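Long-range contacts in cellulase (Clostridium cellulovorans, PDB 6UI3), which probably hydrolyses internal beta-1,4 linkages in cellulose and related plant polysaccharides, this chain being the glycoside hydrolase family 5 catalytic domain of a longer protein: residues 5-10 with 139-144; 75-80 with 127-132; 115-120 with 162-167; 229-234 with 312-317. All coordinates share one frame; numbering follows the deposited sequence.

Contact 1. Residues 5-10 with 139-144; sequences YTHPTE and KDYSDK
His-7 donates from NE2 to Asp-140 OD1 at 2.8 Å. The bond is bent to 149°: the acceptor lies somewhat out of the imidazole plane, and Asp-140 OD1 is met on the syn side, tilted from the carboxylate plane. Two backbone bonds continue the join, Ser-142 N to Pro-8 O and Asp-143 N to Glu-10 O, both 2.9 Å, so alternate residues of 5-10 present carbonyls to consecutive amides of 139-144. A water extends the polar side, giving protons to Glu-10 OE1 and Asp-143 OD1 (2.8 Å each) and accepting at 3.0 Å from Lys-144 NZ, which also pairs with Asp-99.

The same imidazole lies flat over the phenol ring of Tyr-141 in an offset stack, with centroids 3.8 Å apart and planes only 5° from parallel. A chi1 of 67° places the His-7 ring between its own backbone N and carbonyl carbon, and from there its face covers Tyr-141 while the NE2 corner reaches the carboxylate. Beyond the stack, Tyr-141 OH bonds to Glu-89 and Asn-93 of helix 82-96, and Asp-143 OD2 pairs with Arg-12. Pro-8 CG rests against Ser-142 OG at 3.7 Å; that OG accepts from Lys-144 N, making an ST turn.

The N-terminal segment is thus joined to the turn between helix 120-137 and strand 145-148, away from the barrel's catalytic face. Because Asp-140 accepts the NE2 hydrogen bond, its negative charge probably favours the protonated imidazole, while the shared water, with Lys-144 and Arg-12 close by, probably eases repulsion between Glu-10 and Asp-143.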
loop_
_atom_site.group_PDB
_atom_site.type_symbol
_atom_site.label_atom_id
_atom_site.label_comp_id
_atom_site.label_asym_id
_atom_site.label_seq_id
_atom_site.Cartn_x
_atom_site.Cartn_y
_atom_site.Cartn_z
ATOM N N TYR A 5 -16.916 -5.941 -21.099
ATOM C CA TYR A 5 -16.472 -5.100 -19.995
ATOM C C TYR A 5 -15.680 -3.909 -20.522
ATOM O O TYR A 5 -14.818 -4.055 -21.395
ATOM C CB TYR A 5 -15.604 -5.899 -19.022
ATOM C CG TYR A 5 -14.937 -5.039 -17.959
ATOM C CD1 TYR A 5 -13.603 -4.666 -18.072
ATOM C CD2 TYR A 5 -15.647 -4.586 -16.851
ATOM C CE1 TYR A 5 -12.994 -3.879 -17.115
ATOM C CE2 TYR A 5 -15.052 -3.795 -15.889
ATOM C CZ TYR A 5 -13.720 -3.445 -16.017
ATOM O OH TYR A 5 -13.140 -2.663 -15.066
ATOM N N THR A 6 -15.978 -2.728 -19.991
ATOM C CA THR A 6 -15.155 -1.544 -20.187
ATOM C C THR A 6 -14.850 -0.959 -18.818
ATOM O O THR A 6 -15.660 -1.047 -17.888
ATOM C CB THR A 6 -15.847 -0.505 -21.076
ATOM O OG1 THR A 6 -17.076 -0.093 -20.469
ATOM C CG2 THR A 6 -16.133 -1.091 -22.452
ATOM N N HIS A 7 -13.671 -0.368 -18.686
ATOM C CA HIS A 7 -13.269 0.117 -17.383
ATOM C C HIS A 7 -14.179 1.259 -16.933
ATOM O O HIS A 7 -14.661 2.048 -17.749
ATOM C CB HIS A 7 -11.803 0.546 -17.387
ATOM C CG HIS A 7 -11.502 1.742 -18.236
ATOM N ND1 HIS A 7 -10.964 1.645 -19.500
ATOM C CD2 HIS A 7 -11.588 3.068 -17.965
ATOM C CE1 HIS A 7 -10.774 2.858 -19.991
ATOM N NE2 HIS A 7 -11.129 3.738 -19.070
ATOM N N PRO A 8 -14.437 1.362 -15.633
ATOM C CA PRO A 8 -15.305 2.439 -15.152
ATOM C C PRO A 8 -14.606 3.785 -15.223
ATOM O O PRO A 8 -13.377 3.891 -15.104
ATOM C CB PRO A 8 -15.586 2.038 -13.701
ATOM C CG PRO A 8 -14.381 1.279 -13.301
ATOM C CD PRO A 8 -13.971 0.508 -14.526
ATOM N N THR A 9 -15.426 4.825 -15.356
ATOM C CA THR A 9 -14.963 6.200 -15.436
ATOM C C THR A 9 -15.584 7.107 -14.383
ATOM O O THR A 9 -15.245 8.293 -14.339
ATOM C CB THR A 9 -15.289 6.767 -16.822
ATOM O OG1 THR A 9 -16.704 6.674 -17.047
ATOM C CG2 THR A 9 -14.587 5.988 -17.928
ATOM N N GLU A 10 -16.464 6.588 -13.526
ATOM C CA GLU A 10 -17.238 7.428 -12.619
ATOM C C GLU A 10 -16.340 8.227 -11.686
ATOM O O GLU A 10 -15.483 7.673 -10.994
ATOM C CB GLU A 10 -18.161 6.554 -11.760
ATOM C CG GLU A 10 -18.970 7.340 -10.719
ATOM C CD GLU A 10 -19.799 6.457 -9.794
ATOM O OE1 GLU A 10 -19.252 5.500 -9.199
ATOM O OE2 GLU A 10 -21.009 6.732 -9.661
ATOM N N LYS A 139 -5.926 8.427 -16.987
ATOM C CA LYS A 139 -6.514 9.698 -16.567
ATOM C C LYS A 139 -8.041 9.688 -16.577
ATOM O O LYS A 139 -8.652 10.465 -15.833
ATOM C CB LYS A 139 -5.972 10.889 -17.374
ATOM C CG LYS A 139 -6.327 10.913 -18.839
ATOM C CD LYS A 139 -5.779 12.173 -19.509
ATOM C CE LYS A 139 -5.915 12.106 -21.018
ATOM N NZ LYS A 139 -5.279 13.279 -21.668
ATOM N N ASP A 140 -8.680 8.852 -17.396
ATOM C CA ASP A 140 -10.148 8.823 -17.400
ATOM C C ASP A 140 -10.735 7.780 -16.447
ATOM O O ASP A 140 -11.962 7.636 -16.381
ATOM C CB ASP A 140 -10.718 8.692 -18.830
ATOM C CG ASP A 140 -10.672 7.280 -19.395
ATOM O OD1 ASP A 140 -10.248 6.340 -18.707
ATOM O OD2 ASP A 140 -11.103 7.104 -20.565
ATOM N N TYR A 141 -9.901 7.038 -15.721
ATOM C CA TYR A 141 -10.382 5.972 -14.853
ATOM C C TYR A 141 -11.151 6.533 -13.662
ATOM O O TYR A 141 -10.890 7.642 -13.179
ATOM C CB TYR A 141 -9.192 5.131 -14.372
ATOM C CG TYR A 141 -8.908 3.955 -15.267
ATOM C CD1 TYR A 141 -8.456 4.127 -16.575
ATOM C CD2 TYR A 141 -9.137 2.667 -14.818
ATOM C CE1 TYR A 141 -8.246 3.045 -17.399
ATOM C CE2 TYR A 141 -8.923 1.585 -15.617
ATOM C CZ TYR A 141 -8.484 1.762 -16.914
ATOM O OH TYR A 141 -8.307 0.655 -17.719
ATOM N N SER A 142 -12.104 5.732 -13.183
ATOM C CA SER A 142 -12.964 6.107 -12.074
ATOM C C SER A 142 -12.167 6.384 -10.798
ATOM O O SER A 142 -10.985 6.050 -10.661
ATOM C CB SER A 142 -13.942 4.979 -11.771
ATOM O OG SER A 142 -13.290 3.942 -11.044
ATOM N N ASP A 143 -12.876 6.974 -9.831
ATOM C CA ASP A 143 -12.340 7.313 -8.523
ATOM C C ASP A 143 -12.019 6.104 -7.663
ATOM O O ASP A 143 -11.476 6.282 -6.569
ATOM C CB ASP A 143 -13.277 8.281 -7.778
ATOM C CG ASP A 143 -14.659 7.716 -7.508
ATOM O OD1 ASP A 143 -14.871 6.489 -7.592
ATOM O OD2 ASP A 143 -15.565 8.521 -7.191
ATOM N N LYS A 144 -12.297 4.891 -8.121
ATOM C CA LYS A 144 -11.852 3.717 -7.380
ATOM C C LYS A 144 -10.397 3.363 -7.658
ATOM O O LYS A 144 -9.835 2.537 -6.936
ATOM C CB LYS A 144 -12.795 2.545 -7.609
ATOM C CG LYS A 144 -14.129 2.772 -6.886
ATOM C CD LYS A 144 -14.806 1.484 -6.498
ATOM C CE LYS A 144 -16.060 1.747 -5.687
ATOM N NZ LYS A 144 -17.121 2.350 -6.523
HETATM O O HOH W 1 -16.765 4.636 -8.357
#

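Contact 2. Residues 75-80 with 127-132; sequences DANYTI and GTIVWT
The Tyr-78 ring meets Ile-129 at its edge: methyl CD1 lies near the ring plane, 3.8 Å from CD2, so this is rim packing rather than a CH-pi contact over a face. Tyr-73 is a second aromatic neighbour, its ring set edge-to-face with that of Tyr-78. The setting is the (beta/alpha)8 barrel of family 5, where the loop between strand 62-65 and helix 82-96 leans on the outer helix 120-137.

No hydrogen bond links the two segments, and the contact rests on van der Waals packing, in part of methyls against polar groups. Ile-129 projects toward the loop and divides its branches: CG2 touches the backbone at Asn-77 O, 3.6 Å away, whereas CD1 meets both the Tyr-78 ring edge and the Asn-77 amide, 3.9 Å from OD1. Asn-77 CG, anti to the backbone N (chi1 -157°), brings its amide to that methyl. On the buried side, the side chains of Ile-80 and Val-130 cross at about a right angle, CD1 4.1 Å from CG1, and Trp-69 and Tyr-73 add to this packing. Gln-133, one turn further along the helix, supplies the polar link, its amide donating to Tyr-78 O and accepting from Ile-80 N.

The loop holds its own shape through Asp-75. Its OD2 accepts from Thr-79 OG1 at 2.6 Å; its OD1 forms an Asx turn with Asn-77 N at 3.0 Å and also takes Thr-79 N at 3.1 Å, the two amides arriving from opposite faces of the carboxylate plane.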
loop_
_atom_site.group_PDB
_atom_site.type_symbol
_atom_site.label_atom_id
_atom_site.label_comp_id
_atom_site.label_asym_id
_atom_site.label_seq_id
_atom_site.Cartn_x
_atom_site.Cartn_y
_atom_site.Cartn_z
ATOM N N ASP A 75 13.847 2.603 -23.306
ATOM C CA ASP A 75 14.842 3.539 -23.796
ATOM C C ASP A 75 15.618 4.024 -22.583
ATOM O O ASP A 75 15.521 3.444 -21.495
ATOM C CB ASP A 75 14.161 4.641 -24.625
ATOM C CG ASP A 75 13.175 5.475 -23.814
ATOM O OD1 ASP A 75 13.203 5.423 -22.560
ATOM O OD2 ASP A 75 12.351 6.185 -24.445
ATOM N N ALA A 76 16.364 5.101 -22.753
ATOM C CA ALA A 76 17.192 5.625 -21.681
ATOM C C ALA A 76 16.515 6.743 -20.904
ATOM O O ALA A 76 17.159 7.361 -20.045
ATOM C CB ALA A 76 18.525 6.111 -22.251
ATOM N N ASN A 77 15.245 7.037 -21.170
ATOM C CA ASN A 77 14.563 8.123 -20.478
ATOM C C ASN A 77 13.285 7.659 -19.791
ATOM O O ASN A 77 12.296 8.387 -19.719
ATOM C CB ASN A 77 14.282 9.317 -21.385
ATOM C CG ASN A 77 14.097 10.603 -20.599
ATOM O OD1 ASN A 77 14.840 10.869 -19.653
ATOM N ND2 ASN A 77 13.099 11.391 -20.968
ATOM N N TYR A 78 13.303 6.439 -19.264
ATOM C CA TYR A 78 12.260 5.922 -18.394
ATOM C C TYR A 78 10.933 5.698 -19.115
ATOM O O TYR A 78 9.890 5.671 -18.469
ATOM C CB TYR A 78 12.048 6.791 -17.149
ATOM C CG TYR A 78 13.316 7.315 -16.516
ATOM C CD1 TYR A 78 14.290 6.460 -16.007
ATOM C CD2 TYR A 78 13.511 8.669 -16.376
ATOM C CE1 TYR A 78 15.436 6.962 -15.392
ATOM C CE2 TYR A 78 14.658 9.178 -15.776
ATOM C CZ TYR A 78 15.606 8.317 -15.287
ATOM O OH TYR A 78 16.734 8.828 -14.673
ATOM N N THR A 79 10.941 5.505 -20.432
ATOM C CA THR A 79 9.696 5.206 -21.138
ATOM C C THR A 79 9.264 3.782 -20.819
ATOM O O THR A 79 10.020 2.837 -21.042
ATOM C CB THR A 79 9.880 5.370 -22.642
ATOM O OG1 THR A 79 10.285 6.704 -22.944
ATOM C CG2 THR A 79 8.575 5.056 -23.386
ATOM N N ILE A 80 8.044 3.620 -20.331
ATOM C CA ILE A 80 7.534 2.317 -19.925
ATOM C C ILE A 80 7.012 1.557 -21.140
ATOM O O ILE A 80 6.263 2.096 -21.958
ATOM C CB ILE A 80 6.440 2.499 -18.858
ATOM C CG1 ILE A 80 7.034 3.149 -17.595
ATOM C CG2 ILE A 80 5.760 1.173 -18.547
ATOM C CD1 ILE A 80 6.008 3.813 -16.683
ATOM N N GLY A 127 10.774 10.084 -11.016
ATOM C CA GLY A 127 9.407 9.958 -10.530
ATOM C C GLY A 127 8.424 10.796 -11.325
ATOM O O GLY A 127 7.284 10.378 -11.567
ATOM N N THR A 128 8.846 11.994 -11.738
ATOM C CA THR A 128 7.984 12.851 -12.549
ATOM C C THR A 128 7.690 12.198 -13.895
ATOM O O THR A 128 6.538 12.161 -14.344
ATOM C CB THR A 128 8.638 14.218 -12.757
ATOM O OG1 THR A 128 8.684 14.927 -11.506
ATOM C CG2 THR A 128 7.876 15.071 -13.756
ATOM N N ILE A 129 8.722 11.680 -14.559
ATOM C CA ILE A 129 8.536 11.091 -15.884
ATOM C C ILE A 129 7.681 9.826 -15.802
ATOM O O ILE A 129 6.797 9.597 -16.640
ATOM C CB ILE A 129 9.910 10.846 -16.534
ATOM C CG1 ILE A 129 10.573 12.190 -16.845
ATOM C CG2 ILE A 129 9.772 9.981 -17.786
ATOM C CD1 ILE A 129 12.038 12.087 -17.179
ATOM N N VAL A 130 7.907 9.000 -14.781
ATOM C CA VAL A 130 7.134 7.770 -14.600
ATOM C C VAL A 130 5.687 8.090 -14.237
ATOM O O VAL A 130 4.754 7.560 -14.855
ATOM C CB VAL A 130 7.822 6.856 -13.566
ATOM C CG1 VAL A 130 6.903 5.714 -13.156
ATOM C CG2 VAL A 130 9.146 6.324 -14.115
ATOM N N TRP A 131 5.475 8.964 -13.247
ATOM C CA TRP A 131 4.111 9.301 -12.860
ATOM C C TRP A 131 3.349 10.012 -13.968
ATOM O O TRP A 131 2.133 9.826 -14.082
ATOM C CB TRP A 131 4.054 10.095 -11.543
ATOM C CG TRP A 131 3.972 9.151 -10.388
ATOM C CD1 TRP A 131 4.908 8.934 -9.408
ATOM C CD2 TRP A 131 2.899 8.243 -10.133
ATOM N NE1 TRP A 131 4.461 7.948 -8.545
ATOM C CE2 TRP A 131 3.244 7.495 -8.984
ATOM C CE3 TRP A 131 1.679 7.984 -10.771
ATOM C CZ2 TRP A 131 2.407 6.494 -8.468
ATOM C CZ3 TRP A 131 0.853 6.984 -10.264
ATOM C CH2 TRP A 131 1.223 6.252 -9.122
ATOM N N THR A 132 4.017 10.824 -14.792
ATOM C CA THR A 132 3.315 11.439 -15.918
ATOM C C THR A 132 2.757 10.364 -16.837
ATOM O O THR A 132 1.615 10.459 -17.297
ATOM C CB THR A 132 4.251 12.382 -16.677
ATOM O OG1 THR A 132 4.647 13.464 -15.817
ATOM C CG2 THR A 132 3.566 12.995 -17.882
#

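Contact 3. Residues 115-120 with 162-167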
loop_
_atom_site.group_PDB
_atom_site.type_symbol
_atom_site.label_atom_id
_atom_site.label_comp_id
_atom_site.label_asym_id
_atom_site.label_seq_id
_atom_site.Cartn_x
_atom_site.Cartn_y
_atom_site.Cartn_z
ATOM N N PHE A 115 16.590 8.292 -1.519
ATOM C CA PHE A 115 15.989 9.510 -0.959
ATOM C C PHE A 115 17.000 10.235 -0.082
ATOM O O PHE A 115 16.954 10.208 1.149
ATOM C CB PHE A 115 14.677 9.185 -0.245
ATOM C CG PHE A 115 13.515 9.079 -1.207
ATOM C CD1 PHE A 115 13.372 7.972 -2.036
ATOM C CD2 PHE A 115 12.601 10.122 -1.337
ATOM C CE1 PHE A 115 12.351 7.906 -2.979
ATOM C CE2 PHE A 115 11.577 10.060 -2.265
ATOM C CZ PHE A 115 11.437 8.958 -3.075
ATOM N N ASP A 116 17.928 10.913 -0.757
ATOM C CA ASP A 116 18.996 11.683 -0.133
ATOM C C ASP A 116 19.338 12.858 -1.046
ATOM O O ASP A 116 18.957 12.895 -2.213
ATOM C CB ASP A 116 20.213 10.797 0.193
ATOM C CG ASP A 116 20.661 9.952 -0.992
ATOM O OD1 ASP A 116 20.958 10.544 -2.038
ATOM O OD2 ASP A 116 20.685 8.698 -0.884
ATOM N N GLU A 117 20.073 13.830 -0.507
ATOM C CA GLU A 117 20.387 15.011 -1.312
ATOM C C GLU A 117 21.231 14.670 -2.531
ATOM O O GLU A 117 21.087 15.306 -3.581
ATOM C CB GLU A 117 21.096 16.069 -0.473
ATOM C CG GLU A 117 20.155 16.884 0.398
ATOM C CD GLU A 117 19.226 17.774 -0.410
ATOM O OE1 GLU A 117 19.642 18.256 -1.484
ATOM O OE2 GLU A 117 18.086 18.007 0.037
ATOM N N ALA A 118 22.128 13.691 -2.410
ATOM C CA ALA A 118 22.978 13.313 -3.533
ATOM C C ALA A 118 22.174 12.872 -4.752
ATOM O O ALA A 118 22.629 13.045 -5.885
ATOM C CB ALA A 118 23.939 12.204 -3.102
ATOM N N HIS A 119 20.985 12.305 -4.561
ATOM C CA HIS A 119 20.180 11.805 -5.672
ATOM C C HIS A 119 18.871 12.560 -5.867
ATOM O O HIS A 119 18.079 12.176 -6.731
ATOM C CB HIS A 119 19.889 10.306 -5.519
ATOM C CG HIS A 119 21.125 9.472 -5.425
ATOM N ND1 HIS A 119 21.779 9.250 -4.236
ATOM C CD2 HIS A 119 21.839 8.823 -6.375
ATOM C CE1 HIS A 119 22.854 8.510 -4.455
ATOM N NE2 HIS A 119 22.903 8.227 -5.743
ATOM N N LYS A 120 18.637 13.639 -5.110
ATOM C CA LYS A 120 17.319 14.271 -5.094
ATOM C C LYS A 120 16.849 14.674 -6.490
ATOM O O LYS A 120 15.713 14.383 -6.877
ATOM C CB LYS A 120 17.320 15.484 -4.165
ATOM C CG LYS A 120 15.992 16.252 -4.183
ATOM C CD LYS A 120 15.915 17.342 -3.143
ATOM C CE LYS A 120 16.770 18.520 -3.527
ATOM N NZ LYS A 120 16.727 19.589 -2.482
ATOM N N THR A 162 17.066 10.405 8.661
ATOM C CA THR A 162 17.560 11.684 9.146
ATOM C C THR A 162 16.681 12.772 8.542
ATOM O O THR A 162 15.965 12.534 7.565
ATOM C CB THR A 162 19.003 11.972 8.692
ATOM O OG1 THR A 162 19.017 12.219 7.274
ATOM C CG2 THR A 162 19.954 10.814 9.051
ATOM N N SER A 163 16.773 13.978 9.110
ATOM C CA SER A 163 16.007 15.103 8.582
ATOM C C SER A 163 16.341 15.369 7.119
ATOM O O SER A 163 15.463 15.741 6.336
ATOM C CB SER A 163 16.248 16.350 9.434
ATOM O OG SER A 163 15.649 16.187 10.711
ATOM N N GLU A 164 17.608 15.185 6.728
ATOM C CA GLU A 164 17.974 15.355 5.324
ATOM C C GLU A 164 17.071 14.507 4.438
ATOM O O GLU A 164 16.498 14.997 3.464
ATOM C CB GLU A 164 19.434 14.948 5.080
ATOM C CG GLU A 164 19.849 15.009 3.596
ATOM C CD GLU A 164 21.127 14.229 3.278
ATOM O OE1 GLU A 164 22.029 14.137 4.145
ATOM O OE2 GLU A 164 21.230 13.706 2.140
ATOM N N TYR A 165 16.955 13.217 4.758
ATOM C CA TYR A 165 16.192 12.317 3.905
ATOM C C TYR A 165 14.705 12.619 4.013
ATOM O O TYR A 165 13.974 12.529 3.019
ATOM C CB TYR A 165 16.450 10.859 4.286
ATOM C CG TYR A 165 17.894 10.445 4.470
ATOM C CD1 TYR A 165 18.930 11.080 3.800
ATOM C CD2 TYR A 165 18.224 9.417 5.337
ATOM C CE1 TYR A 165 20.254 10.675 3.986
ATOM C CE2 TYR A 165 19.534 9.019 5.530
ATOM C CZ TYR A 165 20.544 9.651 4.860
ATOM O OH TYR A 165 21.861 9.253 5.061
ATOM N N PHE A 166 14.231 12.963 5.221
ATOM C CA PHE A 166 12.823 13.306 5.364
ATOM C C PHE A 166 12.479 14.476 4.456
ATOM O O PHE A 166 11.411 14.503 3.840
ATOM C CB PHE A 166 12.460 13.681 6.805
ATOM C CG PHE A 166 12.749 12.618 7.855
ATOM C CD1 PHE A 166 12.905 11.277 7.542
ATOM C CD2 PHE A 166 12.842 12.997 9.191
ATOM C CE1 PHE A 166 13.155 10.345 8.537
ATOM C CE2 PHE A 166 13.089 12.067 10.177
ATOM C CZ PHE A 166 13.256 10.743 9.860
ATOM N N ASN A 167 13.367 15.469 4.377
ATOM C CA ASN A 167 13.094 16.650 3.563
ATOM C C ASN A 167 13.116 16.321 2.076
ATOM O O ASN A 167 12.317 16.862 1.310
ATOM C CB ASN A 167 14.089 17.773 3.857
ATOM C CG ASN A 167 13.937 18.938 2.894
ATOM O OD1 ASN A 167 12.934 19.652 2.930
ATOM N ND2 ASN A 167 14.920 19.124 2.015
HETATM O O HOH W 2 17.277 17.559 2.430
HETATM O O HOH W 3 23.154 12.879 0.249
#
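Glu-164 OE2 is gripped by two donors. Glu-117 N reaches its anti lone pair at 2.9 Å along an almost straight line (173°), and a water donates at 2.8 Å while accepting from Ala-118 N, so one carboxylate oxygen serves two successive amides. The extended Glu-164 chain, with CG trans to its backbone N (chi1 176°), reaches across from the helix to do this. On the way its CG packs on Glu-117 CG at 3.7 Å.

In the (beta/alpha)8 barrel this joins the loop leading into helix 120-137 to the first turn of helix 163-182, whose N-cap is Thr-162. Tyr-165, in that turn, leans its CB on Phe-115 O at 3.2 Å; this carbonyl oxygen is buried without a polar partner. The Tyr-165 ring stacks with His-155, whose ND1 is also hydrogen-bonded to Asp-116 OD2. The other oxygen, OD1, takes His-119 ND1 at 2.7 Å on its syn lone pair, nearly in the imidazole plane.

Glu-117 OE2 forms a salt bridge with Lys-120 NZ at 3.3 Å and accepts from a second water. That water also donates to Glu-164 O and accepts from Asn-167 ND2, whose strongest partner is Glu-171, the residue that pairs with Lys-120 as well.

Contact 4. Residues 229-234 with 312-317; sequences LALNIA and TGERLG
Ile-233, though on the exposed side, packs closely on the backbone at Gly-313, two of its methyls meeting the same carbonyl oxygen from one side: CG2 lies 3.6 Å and CD1 3.7 Å from Gly-313 O. Both methyls reach it because CG1 sits between the backbone N and carbonyl carbon (chi1 60°) while CG2 lies beside the N. Gly-313, at a positive phi of 80°, offers only main chain to these methyls, and CG2 continues to Glu-314 CA at 4.1 Å.

The fit is looser where Leu-231 CD1 lies 4.3 Å from Leu-316 CD1, on the buried side, and where a water bridges the segments, donating to Leu-231 O at 2.8 Å and to Glu-314 OE2 at 2.9 Å; no direct hydrogen bond spans them. Leu-231 CD1 also meets the Glu-314 carboxylate, with OE2 at 3.7 Å, brought there by an extended chain (chi2 -179°) that runs obliquely past the leucine.

Asn-232 OD1 accepts from Ala-234 N in an Asx turn, and Arg-315, at the centre of an inverse gamma turn, forms a salt bridge with Asp-278. The loop after strand 267-272 bonds to both segments, the backbone of Thr-275 to Ala-230 and that of Asp-276 to Arg-315. The connections after strands 217-222 and 301-305 flank it, all three belonging to the C-terminal, catalytic rim of the (beta/alpha)8 barrel.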
loop_
_atom_site.group_PDB
_atom_site.type_symbol
_atom_site.label_atom_id
_atom_site.label_comp_id
_atom_site.label_asym_id
_atom_site.label_seq_id
_atom_site.Cartn_x
_atom_site.Cartn_y
_atom_site.Cartn_z
ATOM N N LEU A 229 6.896 -9.327 17.193
ATOM C CA LEU A 229 5.779 -10.256 17.080
ATOM C C LEU A 229 5.280 -10.361 15.646
ATOM O O LEU A 229 5.048 -11.464 15.136
ATOM C CB LEU A 229 4.642 -9.776 17.987
ATOM C CG LEU A 229 3.339 -10.564 17.869
ATOM C CD1 LEU A 229 3.491 -12.004 18.342
ATOM C CD2 LEU A 229 2.200 -9.867 18.632
ATOM N N ALA A 230 5.089 -9.223 14.985
ATOM C CA ALA A 230 4.341 -9.202 13.737
ATOM C C ALA A 230 5.147 -9.603 12.516
ATOM O O ALA A 230 4.580 -10.170 11.571
ATOM C CB ALA A 230 3.725 -7.822 13.473
ATOM N N LEU A 231 6.435 -9.285 12.468
ATOM C CA LEU A 231 7.195 -9.452 11.241
ATOM C C LEU A 231 8.561 -10.094 11.408
ATOM O O LEU A 231 9.076 -10.634 10.427
ATOM C CB LEU A 231 7.347 -8.107 10.515
ATOM C CG LEU A 231 7.866 -8.093 9.076
ATOM C CD1 LEU A 231 7.035 -9.002 8.207
ATOM C CD2 LEU A 231 7.853 -6.671 8.538
ATOM N N ASN A 232 9.162 -10.066 12.588
ATOM C CA ASN A 232 10.450 -10.725 12.788
ATOM C C ASN A 232 10.239 -12.230 12.734
ATOM O O ASN A 232 9.514 -12.789 13.557
ATOM C CB ASN A 232 10.970 -10.316 14.159
ATOM C CG ASN A 232 12.392 -10.730 14.417
ATOM O OD1 ASN A 232 12.940 -11.621 13.777
ATOM N ND2 ASN A 232 12.988 -10.098 15.421
ATOM N N ILE A 233 10.893 -12.902 11.783
ATOM C CA ILE A 233 10.705 -14.328 11.562
ATOM C C ILE A 233 11.772 -15.184 12.229
ATOM O O ILE A 233 11.734 -16.413 12.092
ATOM C CB ILE A 233 10.608 -14.672 10.059
ATOM C CG1 ILE A 233 11.872 -14.272 9.298
ATOM C CG2 ILE A 233 9.395 -13.995 9.435
ATOM C CD1 ILE A 233 11.950 -14.824 7.856
ATOM N N ALA A 234 12.728 -14.590 12.924
ATOM C CA ALA A 234 13.777 -15.391 13.539
ATOM C C ALA A 234 13.188 -16.370 14.551
ATOM O O ALA A 234 12.198 -16.070 15.231
ATOM C CB ALA A 234 14.784 -14.476 14.232
ATOM N N THR A 312 9.233 -21.529 5.489
ATOM C CA THR A 312 10.289 -20.545 5.660
ATOM C C THR A 312 9.816 -19.184 5.170
ATOM O O THR A 312 8.793 -19.050 4.495
ATOM C CB THR A 312 11.567 -20.967 4.910
ATOM O OG1 THR A 312 11.308 -20.991 3.502
ATOM C CG2 THR A 312 12.046 -22.350 5.357
ATOM N N GLY A 313 10.577 -18.161 5.536
ATOM C CA GLY A 313 10.323 -16.825 5.058
ATOM C C GLY A 313 9.193 -16.138 5.813
ATOM O O GLY A 313 8.834 -16.516 6.930
ATOM N N GLU A 314 8.662 -15.079 5.213
ATOM C CA GLU A 314 7.569 -14.311 5.807
ATOM C C GLU A 314 6.276 -15.044 5.477
ATOM O O GLU A 314 5.833 -15.061 4.322
ATOM C CB GLU A 314 7.568 -12.878 5.282
ATOM C CG GLU A 314 8.786 -12.064 5.719
ATOM C CD GLU A 314 8.787 -10.619 5.224
ATOM O OE1 GLU A 314 7.938 -10.242 4.393
ATOM O OE2 GLU A 314 9.657 -9.850 5.689
ATOM N N ARG A 315 5.682 -15.690 6.478
ATOM C CA ARG A 315 4.519 -16.557 6.265
ATOM C C ARG A 315 3.272 -15.694 6.420
ATOM O O ARG A 315 2.667 -15.601 7.497
ATOM C CB ARG A 315 4.554 -17.733 7.230
ATOM C CG ARG A 315 5.796 -18.605 7.046
ATOM C CD ARG A 315 6.016 -19.512 8.245
ATOM N NE ARG A 315 5.032 -20.593 8.287
ATOM C CZ ARG A 315 4.712 -21.291 9.372
ATOM N NH1 ARG A 315 5.279 -21.017 10.533
ATOM N NH2 ARG A 315 3.811 -22.263 9.292
ATOM N N LEU A 316 2.880 -15.049 5.322
ATOM C CA LEU A 316 1.865 -14.003 5.337
ATOM C C LEU A 316 0.703 -14.314 4.404
ATOM O O LEU A 316 -0.148 -13.454 4.162
ATOM C CB LEU A 316 2.509 -12.658 4.975
ATOM C CG LEU A 316 3.563 -12.174 5.963
ATOM C CD1 LEU A 316 4.297 -10.947 5.443
ATOM C CD2 LEU A 316 2.921 -11.888 7.303
ATOM N N GLY A 317 0.638 -15.524 3.857
ATOM C CA GLY A 317 -0.440 -15.851 2.939
ATOM C C GLY A 317 -1.800 -15.896 3.625
ATOM O O GLY A 317 -1.940 -16.396 4.746
HETATM O O HOH W 4 10.805 -10.257 8.308
#

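How the contacts relate
From the N terminus, contact 1 ties the segment ahead of the first barrel strand to the turn before strand 145-148, closing a loop of 128 intervening residues. Contact 2 opens and closes within it, joining the loop before helix 82-96 to the middle of helix 120-137. Contact 3 connects the lead-in to that helix with the start of helix 163-182; its segments alternate with those of both earlier contacts. Contact 4 follows in series, bringing together loops after strands 217-222 and 301-305, on the opposite side of the chain's centre from contact 1. None touch: contact 2 comes within about 8 Å, between nearest atoms, of contacts 1 and 3.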